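Local coordinates for Tol-Pal system protein TolB (Acinetobacter baumannii, PDB 7MX5) that probably serves as the periplasmic component of the Tol-Pal system, which acts in outer membrane invagination during cell division and in keeping the outer membrane intact, at residues Leu318-Val329 with Ile341-Pro351; Phe353-Tyr362 with Ser373-Phe381. All blocks are in the same frame, centred on the assembly; numbering follows the deposited sequence.

How the interactions relate
L342 and T343 of interaction 1 pack on V360, Y362 and M375 of interaction 2, joining two neighbouring hairpins of the propeller. Interaction 1 belongs to the hairpin of strands 328-333 and 339-344, with strand 315-320 beside it; its centre lies about 18 Å from the centre of the chain, and it is partly buried. A short, bulged strand pairing gives way to a loop that touches largely through side chains, among them the CB and carboxylate of D348. Interaction 2 holds the separate hairpin of strands 359-366 and 369-376, its centre about 8 Å from the centre of the chain: a buried, regular ladder flanked by sulfur, aromatic and hydroxyl groups. Between them, L342 CD2 packs 3.6 Å from V360 CG1.

Interaction 1 of 2, residues Leu318-Val329 with Ile341-Pro351; sequences LVHRPSGSNYKV and ILTPTSLDESP
I341 meets the 318-329 segment through two branches: CG2 lies against the CB of K328, while CD1 reaches CD2 of the H320 imidazole at 3.8 Å, the two side chains crossing at about a right angle. That ring is also tied down through ND1, bonded to N304. At L342 and T343 the strand bulges. Both amides turn to V329 O, L342 N with a bond of 2.7 Å to V329 O, in the carbonyl plane, T343 N only weakly; V329 N answers to T343 O at 2.8 Å. Two residues facing one make this a classic beta bulge, set in the hairpin of strands 328-333 and 339-344, the last two strands of a four-stranded antiparallel propeller blade. P344 follows opposite K328, whose CD rests near its CA. T345 N then donates to Y327 O (2.9 Å) from 40° out of the carbonyl plane. T345 CG2, placed between its own backbone N and carbonyl carbon, touches CB of Y327 at 3.6 Å, and its CB meets V329 CG2. Further on, D348 is the centre of an inverse gamma turn. Its CB sits over one face of the Y327 ring, 4.0 Å from the centroid, with the carboxylate plane only 13° from that of the ring. D348 OD1 lies 3.5 Å from V319 CG1, while OD2 forms a salt bridge to R306. The carbonyl O of E349 abuts V319 CG2 at 3.2 Å, and P351 brings its CG up to the backbone of L318 and to V329 CG1.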
loop_
_atom_site.group_PDB
_atom_site.type_symbol
_atom_site.label_atom_id
_atom_site.label_comp_id
_atom_site.label_asym_id
_atom_site.label_seq_id
_atom_site.Cartn_x
_atom_site.Cartn_y
_atom_site.Cartn_z
ATOM N N LEU A 318 1.473 3.079 12.540
ATOM C CA LEU A 318 0.694 2.560 13.654
ATOM C C LEU A 318 -0.527 3.437 13.880
ATOM O O LEU A 318 -0.701 4.481 13.246
ATOM C CB LEU A 318 1.535 2.483 14.932
ATOM C CG LEU A 318 1.989 3.823 15.522
ATOM C CD1 LEU A 318 2.033 3.752 17.038
ATOM C CD2 LEU A 318 3.347 4.236 14.969
ATOM N N VAL A 319 -1.377 2.993 14.801
ATOM C CA VAL A 319 -2.525 3.762 15.262
ATOM C C VAL A 319 -2.160 4.372 16.608
ATOM O O VAL A 319 -1.845 3.650 17.561
ATOM C CB VAL A 319 -3.785 2.888 15.368
ATOM C CG1 VAL A 319 -4.835 3.568 16.236
ATOM C CG2 VAL A 319 -4.341 2.598 13.986
ATOM N N HIS A 320 -2.193 5.699 16.682
ATOM C CA HIS A 320 -1.759 6.439 17.858
ATOM C C HIS A 320 -2.927 7.248 18.399
ATOM O O HIS A 320 -3.635 7.910 17.634
ATOM C CB HIS A 320 -0.581 7.355 17.513
ATOM C CG HIS A 320 -0.003 8.073 18.691
ATOM N ND1 HIS A 320 0.934 7.501 19.525
ATOM C CD2 HIS A 320 -0.218 9.322 19.167
ATOM C CE1 HIS A 320 1.265 8.365 20.469
ATOM N NE2 HIS A 320 0.579 9.477 20.275
ATOM N N ARG A 321 -3.128 7.193 19.714
ATOM C CA ARG A 321 -4.245 7.873 20.369
ATOM C C ARG A 321 -3.748 8.636 21.587
ATOM O O ARG A 321 -3.617 8.067 22.680
ATOM C CB ARG A 321 -5.336 6.881 20.770
ATOM C CG ARG A 321 -6.734 7.296 20.371
ATOM C CD ARG A 321 -7.639 7.483 21.576
ATOM N NE ARG A 321 -7.842 6.241 22.311
ATOM C CZ ARG A 321 -9.020 5.655 22.479
ATOM N NH1 ARG A 321 -10.126 6.165 21.960
ATOM N NH2 ARG A 321 -9.089 4.530 23.183
ATOM N N PRO A 322 -3.451 9.925 21.439
ATOM C CA PRO A 322 -3.254 10.766 22.626
ATOM C C PRO A 322 -4.542 10.815 23.434
ATOM O O PRO A 322 -5.624 11.048 22.890
ATOM C CB PRO A 322 -2.883 12.141 22.054
ATOM C CG PRO A 322 -2.731 11.976 20.587
ATOM C CD PRO A 322 -3.232 10.639 20.169
ATOM N N SER A 323 -4.416 10.588 24.747
ATOM C CA SER A 323 -5.582 10.395 25.605
ATOM C C SER A 323 -6.598 11.527 25.502
ATOM O O SER A 323 -7.769 11.327 25.844
ATOM C CB SER A 323 -5.139 10.236 27.062
ATOM O OG SER A 323 -4.659 11.460 27.588
ATOM N N GLY A 324 -6.185 12.703 25.039
ATOM C CA GLY A 324 -7.111 13.801 24.856
ATOM C C GLY A 324 -7.981 13.652 23.624
ATOM O O GLY A 324 -9.190 13.895 23.681
ATOM N N SER A 325 -7.383 13.244 22.505
ATOM C CA SER A 325 -8.074 13.159 21.229
ATOM C C SER A 325 -8.276 11.692 20.829
ATOM O O SER A 325 -8.152 10.783 21.661
ATOM C CB SER A 325 -7.294 13.957 20.182
ATOM O OG SER A 325 -8.159 14.463 19.180
ATOM N N ASN A 326 -8.582 11.466 19.550
ATOM C CA ASN A 326 -8.956 10.158 19.043
ATOM C C ASN A 326 -7.808 9.537 18.244
ATOM O O ASN A 326 -6.644 9.943 18.381
ATOM C CB ASN A 326 -10.241 10.293 18.220
ATOM C CG ASN A 326 -11.469 10.466 19.090
ATOM O OD1 ASN A 326 -11.557 11.409 19.877
ATOM N ND2 ASN A 326 -12.423 9.553 18.956
ATOM N N TYR A 327 -8.136 8.546 17.418
ATOM C CA TYR A 327 -7.125 7.754 16.735
ATOM C C TYR A 327 -6.395 8.581 15.685
ATOM O O TYR A 327 -7.001 9.380 14.964
ATOM C CB TYR A 327 -7.765 6.530 16.079
ATOM C CG TYR A 327 -8.428 5.584 17.053
ATOM C CD1 TYR A 327 -7.696 4.960 18.055
ATOM C CD2 TYR A 327 -9.789 5.319 16.975
ATOM C CE1 TYR A 327 -8.301 4.097 18.950
ATOM C CE2 TYR A 327 -10.402 4.456 17.865
ATOM C CZ TYR A 327 -9.653 3.849 18.850
ATOM O OH TYR A 327 -10.258 2.990 19.738
ATOM N N LYS A 328 -5.081 8.384 15.603
ATOM C CA LYS A 328 -4.246 9.030 14.603
ATOM C C LYS A 328 -3.366 7.989 13.931
ATOM O O LYS A 328 -2.908 7.042 14.578
ATOM C CB LYS A 328 -3.357 10.124 15.218
ATOM C CG LYS A 328 -3.996 10.906 16.351
ATOM C CD LYS A 328 -4.718 12.137 15.832
ATOM C CE LYS A 328 -5.676 12.693 16.873
ATOM N NZ LYS A 328 -5.703 14.180 16.861
ATOM N N VAL A 329 -3.142 8.163 12.634
ATOM C CA VAL A 329 -2.111 7.406 11.933
ATOM C C VAL A 329 -0.777 8.089 12.205
ATOM O O VAL A 329 -0.617 9.284 11.938
ATOM C CB VAL A 329 -2.400 7.327 10.428
ATOM C CG1 VAL A 329 -1.270 6.607 9.707
ATOM C CG2 VAL A 329 -3.727 6.628 10.181
ATOM N N ILE A 341 3.044 12.161 13.936
ATOM C CA ILE A 341 1.606 12.034 13.726
ATOM C C ILE A 341 1.285 12.495 12.310
ATOM O O ILE A 341 1.600 13.626 11.927
ATOM C CB ILE A 341 0.816 12.841 14.766
ATOM C CG1 ILE A 341 1.032 12.258 16.165
ATOM C CG2 ILE A 341 -0.663 12.864 14.404
ATOM C CD1 ILE A 341 -0.082 12.564 17.145
ATOM N N LEU A 342 0.658 11.617 11.529
ATOM C CA LEU A 342 0.385 11.891 10.124
ATOM C C LEU A 342 -0.986 12.526 9.911
ATOM O O LEU A 342 -1.098 13.549 9.228
ATOM C CB LEU A 342 0.493 10.596 9.311
ATOM C CG LEU A 342 1.107 10.684 7.915
ATOM C CD1 LEU A 342 2.308 11.615 7.915
ATOM C CD2 LEU A 342 1.498 9.300 7.429
ATOM N N THR A 343 -2.031 11.937 10.491
ATOM C CA THR A 343 -3.400 12.352 10.220
ATOM C C THR A 343 -4.352 11.723 11.229
ATOM O O THR A 343 -4.048 10.660 11.788
ATOM C CB THR A 343 -3.802 11.947 8.798
ATOM O OG1 THR A 343 -5.168 12.304 8.552
ATOM C CG2 THR A 343 -3.634 10.445 8.611
ATOM N N PRO A 344 -5.498 12.340 11.503
ATOM C CA PRO A 344 -6.539 11.642 12.263
ATOM C C PRO A 344 -7.162 10.533 11.429
ATOM O O PRO A 344 -7.142 10.554 10.196
ATOM C CB PRO A 344 -7.564 12.737 12.586
ATOM C CG PRO A 344 -6.946 14.031 12.177
ATOM C CD PRO A 344 -5.851 13.740 11.209
ATOM N N THR A 345 -7.714 9.543 12.127
ATOM C CA THR A 345 -8.375 8.422 11.479
ATOM C C THR A 345 -9.567 7.987 12.317
ATOM O O THR A 345 -9.601 8.193 13.534
ATOM C CB THR A 345 -7.419 7.239 11.263
ATOM O OG1 THR A 345 -8.135 6.142 10.680
ATOM C CG2 THR A 345 -6.804 6.797 12.581
ATOM N N SER A 346 -10.549 7.382 11.651
ATOM C CA SER A 346 -11.793 6.987 12.294
ATOM C C SER A 346 -11.823 5.520 12.700
ATOM O O SER A 346 -12.774 5.102 13.369
ATOM C CB SER A 346 -12.982 7.275 11.367
ATOM O OG SER A 346 -12.986 8.628 10.945
ATOM N N LEU A 347 -10.815 4.736 12.327
ATOM C CA LEU A 347 -10.833 3.297 12.547
ATOM C C LEU A 347 -9.551 2.860 13.238
ATOM O O LEU A 347 -8.452 3.228 12.811
ATOM C CB LEU A 347 -11.000 2.544 11.224
ATOM C CG LEU A 347 -12.289 2.842 10.458
ATOM C CD1 LEU A 347 -12.266 2.180 9.091
ATOM C CD2 LEU A 347 -13.499 2.393 11.259
ATOM N N ASP A 348 -9.699 2.074 14.306
ATOM C CA ASP A 348 -8.566 1.441 14.978
ATOM C C ASP A 348 -8.172 0.219 14.151
ATOM O O ASP A 348 -8.514 -0.926 14.457
ATOM C CB ASP A 348 -8.928 1.075 16.412
ATOM C CG ASP A 348 -7.816 0.337 17.129
ATOM O OD1 ASP A 348 -6.635 0.671 16.901
ATOM O OD2 ASP A 348 -8.124 -0.575 17.926
ATOM N N GLU A 349 -7.442 0.482 13.069
ATOM C CA GLU A 349 -7.136 -0.529 12.070
ATOM C C GLU A 349 -5.721 -0.315 11.551
ATOM O O GLU A 349 -5.226 0.813 11.499
ATOM C CB GLU A 349 -8.149 -0.482 10.918
ATOM C CG GLU A 349 -8.118 -1.674 9.981
ATOM C CD GLU A 349 -9.476 -1.951 9.365
ATOM O OE1 GLU A 349 -10.359 -2.474 10.078
ATOM O OE2 GLU A 349 -9.667 -1.634 8.173
ATOM N N SER A 350 -5.083 -1.410 11.158
ATOM C CA SER A 350 -3.676 -1.360 10.778
ATOM C C SER A 350 -3.489 -0.586 9.478
ATOM O O SER A 350 -4.242 -0.800 8.519
ATOM C CB SER A 350 -3.123 -2.775 10.624
ATOM O OG SER A 350 -1.735 -2.813 10.908
ATOM N N PRO A 351 -2.517 0.313 9.403
ATOM C CA PRO A 351 -2.139 0.915 8.123
ATOM C C PRO A 351 -1.231 -0.040 7.355
ATOM O O PRO A 351 -0.937 -1.150 7.797
ATOM C CB PRO A 351 -1.401 2.199 8.527
ATOM C CG PRO A 351 -1.316 2.188 10.042
ATOM C CD PRO A 351 -1.708 0.828 10.517
#

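Interaction 2 of 2, residues Phe353-Tyr362 with Ser373-Phe381; sequences FSPNGQMVVY and SIMSTDGRF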
loop_
_atom_site.group_PDB
_atom_site.type_symbol
_atom_site.label_atom_id
_atom_site.label_comp_id
_atom_site.label_asym_id
_atom_site.label_seq_id
_atom_site.Cartn_x
_atom_site.Cartn_y
_atom_site.Cartn_z
ATOM N N PHE A 353 2.320 0.177 4.673
ATOM C CA PHE A 353 3.348 0.936 3.979
ATOM C C PHE A 353 3.404 0.555 2.504
ATOM O O PHE A 353 3.189 -0.600 2.128
ATOM C CB PHE A 353 4.716 0.690 4.615
ATOM C CG PHE A 353 5.125 1.739 5.610
ATOM C CD1 PHE A 353 5.323 3.051 5.215
ATOM C CD2 PHE A 353 5.326 1.406 6.940
ATOM C CE1 PHE A 353 5.708 4.015 6.131
ATOM C CE2 PHE A 353 5.712 2.364 7.858
ATOM C CZ PHE A 353 5.902 3.670 7.454
ATOM N N SER A 354 3.699 1.545 1.668
ATOM C CA SER A 354 4.000 1.255 0.277
ATOM C C SER A 354 5.419 0.699 0.164
ATOM O O SER A 354 6.262 0.960 1.025
ATOM C CB SER A 354 3.859 2.512 -0.575
ATOM O OG SER A 354 4.858 3.464 -0.255
ATOM N N PRO A 355 5.701 -0.087 -0.880
ATOM C CA PRO A 355 7.039 -0.693 -1.006
ATOM C C PRO A 355 8.194 0.292 -0.907
ATOM O O PRO A 355 9.256 -0.075 -0.388
ATOM C CB PRO A 355 6.989 -1.359 -2.386
ATOM C CG PRO A 355 5.551 -1.649 -2.621
ATOM C CD PRO A 355 4.743 -0.637 -1.857
ATOM N N ASN A 356 8.031 1.527 -1.378
ATOM C CA ASN A 356 9.104 2.509 -1.299
ATOM C C ASN A 356 9.139 3.248 0.034
ATOM O O ASN A 356 10.049 4.052 0.257
ATOM C CB ASN A 356 9.003 3.516 -2.454
ATOM C CG ASN A 356 7.710 4.320 -2.438
ATOM O OD1 ASN A 356 6.991 4.365 -1.441
ATOM N ND2 ASN A 356 7.414 4.967 -3.560
ATOM N N GLY A 357 8.173 3.001 0.916
ATOM C CA GLY A 357 8.153 3.659 2.206
ATOM C C GLY A 357 7.801 5.127 2.173
ATOM O O GLY A 357 7.880 5.788 3.213
ATOM N N GLN A 358 7.422 5.662 1.013
ATOM C CA GLN A 358 7.031 7.060 0.905
ATOM C C GLN A 358 5.533 7.272 1.061
ATOM O O GLN A 358 5.106 8.399 1.333
ATOM C CB GLN A 358 7.486 7.634 -0.441
ATOM C CG GLN A 358 8.970 7.462 -0.720
ATOM C CD GLN A 358 9.835 7.897 0.447
ATOM O OE1 GLN A 358 10.595 7.102 1.001
ATOM N NE2 GLN A 358 9.727 9.167 0.825
ATOM N N MET A 359 4.732 6.222 0.898
ATOM C CA MET A 359 3.285 6.301 1.007
ATOM C C MET A 359 2.795 5.356 2.098
ATOM O O MET A 359 3.518 4.463 2.548
ATOM C CB MET A 359 2.608 5.948 -0.324
ATOM C CG MET A 359 2.758 6.999 -1.414
ATOM S SD MET A 359 1.840 8.510 -1.072
ATOM C CE MET A 359 2.371 9.542 -2.435
ATOM N N VAL A 360 1.551 5.563 2.517
ATOM C CA VAL A 360 0.902 4.689 3.488
ATOM C C VAL A 360 -0.597 4.719 3.224
ATOM O O VAL A 360 -1.178 5.781 2.981
ATOM C CB VAL A 360 1.235 5.101 4.940
ATOM C CG1 VAL A 360 0.860 6.550 5.193
ATOM C CG2 VAL A 360 0.536 4.184 5.934
ATOM N N VAL A 361 -1.219 3.545 3.255
ATOM C CA VAL A 361 -2.654 3.414 3.037
ATOM C C VAL A 361 -3.306 2.982 4.343
ATOM O O VAL A 361 -2.720 2.244 5.145
ATOM C CB VAL A 361 -2.972 2.424 1.894
ATOM C CG1 VAL A 361 -2.550 1.010 2.265
ATOM C CG2 VAL A 361 -4.452 2.474 1.527
ATOM N N TYR A 362 -4.524 3.470 4.566
ATOM C CA TYR A 362 -5.272 3.152 5.774
ATOM C C TYR A 362 -6.752 3.357 5.495
ATOM O O TYR A 362 -7.134 4.037 4.538
ATOM C CB TYR A 362 -4.817 4.008 6.963
ATOM C CG TYR A 362 -5.018 5.495 6.766
ATOM C CD1 TYR A 362 -4.152 6.234 5.972
ATOM C CD2 TYR A 362 -6.076 6.158 7.375
ATOM C CE1 TYR A 362 -4.333 7.592 5.788
ATOM C CE2 TYR A 362 -6.265 7.516 7.197
ATOM C CZ TYR A 362 -5.389 8.227 6.404
ATOM O OH TYR A 362 -5.573 9.578 6.221
ATOM N N SER A 373 -7.544 5.837 2.373
ATOM C CA SER A 373 -6.760 7.049 2.202
ATOM C C SER A 373 -5.291 6.682 2.063
ATOM O O SER A 373 -4.784 5.826 2.794
ATOM C CB SER A 373 -6.950 8.014 3.379
ATOM O OG SER A 373 -8.055 8.873 3.160
ATOM N N ILE A 374 -4.614 7.326 1.116
ATOM C CA ILE A 374 -3.184 7.143 0.899
ATOM C C ILE A 374 -2.500 8.470 1.185
ATOM O O ILE A 374 -2.851 9.497 0.591
ATOM C CB ILE A 374 -2.873 6.654 -0.525
ATOM C CG1 ILE A 374 -3.117 5.149 -0.632
ATOM C CG2 ILE A 374 -1.434 6.970 -0.894
ATOM C CD1 ILE A 374 -3.528 4.693 -2.010
ATOM N N MET A 375 -1.532 8.451 2.097
ATOM C CA MET A 375 -0.839 9.658 2.518
ATOM C C MET A 375 0.662 9.477 2.366
ATOM O O MET A 375 1.193 8.388 2.602
ATOM C CB MET A 375 -1.167 10.012 3.972
ATOM C CG MET A 375 -2.229 11.082 4.108
ATOM S SD MET A 375 -2.199 11.944 5.687
ATOM C CE MET A 375 -0.832 13.066 5.437
ATOM N N SER A 376 1.338 10.547 1.962
ATOM C CA SER A 376 2.790 10.559 2.002
ATOM C C SER A 376 3.263 10.573 3.450
ATOM O O SER A 376 2.627 11.161 4.329
ATOM C CB SER A 376 3.338 11.770 1.248
ATOM O OG SER A 376 2.911 12.981 1.846
ATOM N N THR A 377 4.392 9.908 3.699
ATOM C CA THR A 377 4.866 9.748 5.069
ATOM C C THR A 377 5.328 11.061 5.690
ATOM O O THR A 377 5.476 11.129 6.915
ATOM C CB THR A 377 5.998 8.723 5.120
ATOM O OG1 THR A 377 7.087 9.164 4.300
ATOM C CG2 THR A 377 5.507 7.371 4.628
ATOM N N ASP A 378 5.553 12.099 4.887
ATOM C CA ASP A 378 5.933 13.397 5.427
ATOM C C ASP A 378 4.733 14.277 5.763
ATOM O O ASP A 378 4.903 15.291 6.448
ATOM C CB ASP A 378 6.871 14.128 4.455
ATOM C CG ASP A 378 6.256 14.338 3.083
ATOM O OD1 ASP A 378 5.103 13.912 2.860
ATOM O OD2 ASP A 378 6.938 14.931 2.220
ATOM N N GLY A 379 3.541 13.921 5.299
ATOM C CA GLY A 379 2.324 14.565 5.746
ATOM C C GLY A 379 1.781 15.686 4.885
ATOM O O GLY A 379 1.002 16.499 5.394
ATOM N N ARG A 380 2.149 15.752 3.604
ATOM C CA ARG A 380 1.675 16.820 2.732
ATOM C C ARG A 380 0.763 16.348 1.615
ATOM O O ARG A 380 0.113 17.184 0.980
ATOM C CB ARG A 380 2.853 17.552 2.081
ATOM C CG ARG A 380 3.835 18.132 3.046
ATOM C CD ARG A 380 5.175 17.506 2.779
ATOM N NE ARG A 380 5.597 17.670 1.396
ATOM C CZ ARG A 380 6.610 18.434 1.014
ATOM N NH1 ARG A 380 7.323 19.123 1.890
ATOM N NH2 ARG A 380 6.917 18.506 -0.277
ATOM N N PHE A 381 0.722 15.052 1.335
ATOM C CA PHE A 381 -0.061 14.519 0.232
ATOM C C PHE A 381 -1.133 13.597 0.786
ATOM O O PHE A 381 -0.821 12.647 1.512
ATOM C CB PHE A 381 0.823 13.771 -0.766
ATOM C CG PHE A 381 0.080 13.269 -1.962
ATOM C CD1 PHE A 381 -0.248 14.128 -2.997
ATOM C CD2 PHE A 381 -0.312 11.945 -2.045
ATOM C CE1 PHE A 381 -0.941 13.672 -4.097
ATOM C CE2 PHE A 381 -1.005 11.483 -3.143
ATOM C CZ PHE A 381 -1.323 12.348 -4.167
HETATM O O HOH W 1 -8.046 11.299 5.479
#
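The Y362 ring carries S373 CB over one face, 3.8 Å from the centroid in a CH-pi contact, and M375 CB at its edge. With chi1 at 62°, CG of Y362 stands between its backbone N and carbonyl carbon, which lays the ring across S373. T377 CG2 meets the F353 ring at its edge, in plane, 3.7 Å from CE1. M359 CE lies 3.6 Å from F381 CD2, and SD, 5.3 Å from the ring centroid and oblique to it, makes a Met-aromatic contact. The M359 side chain bends at chi2, bringing SD to 3.6 Å from I374 CG2; V361 CG2 packs against I374 CG1. In this propeller hairpin of strands 359-366 and 369-376, V360 and M375 exchange two bonds, Y362 and S373 another two, and T377 N donates to Q358 O; V360, Y362 and M375 face L342 and T343 of strand 339-344. S354 OG donates to N356 OD1, which also accepts from Q358 N in an Asx turn; S376 OG donates to D378 OD1. S373 OG is hydrogen-bonded to N384 OD1, and the water on Y362 OH reaches it only weakly. Ladder backbone atoms pair across the strands and serine hydroxyls tie the turns, so the faces meet largely through sulfur, aliphatic and aromatic groups.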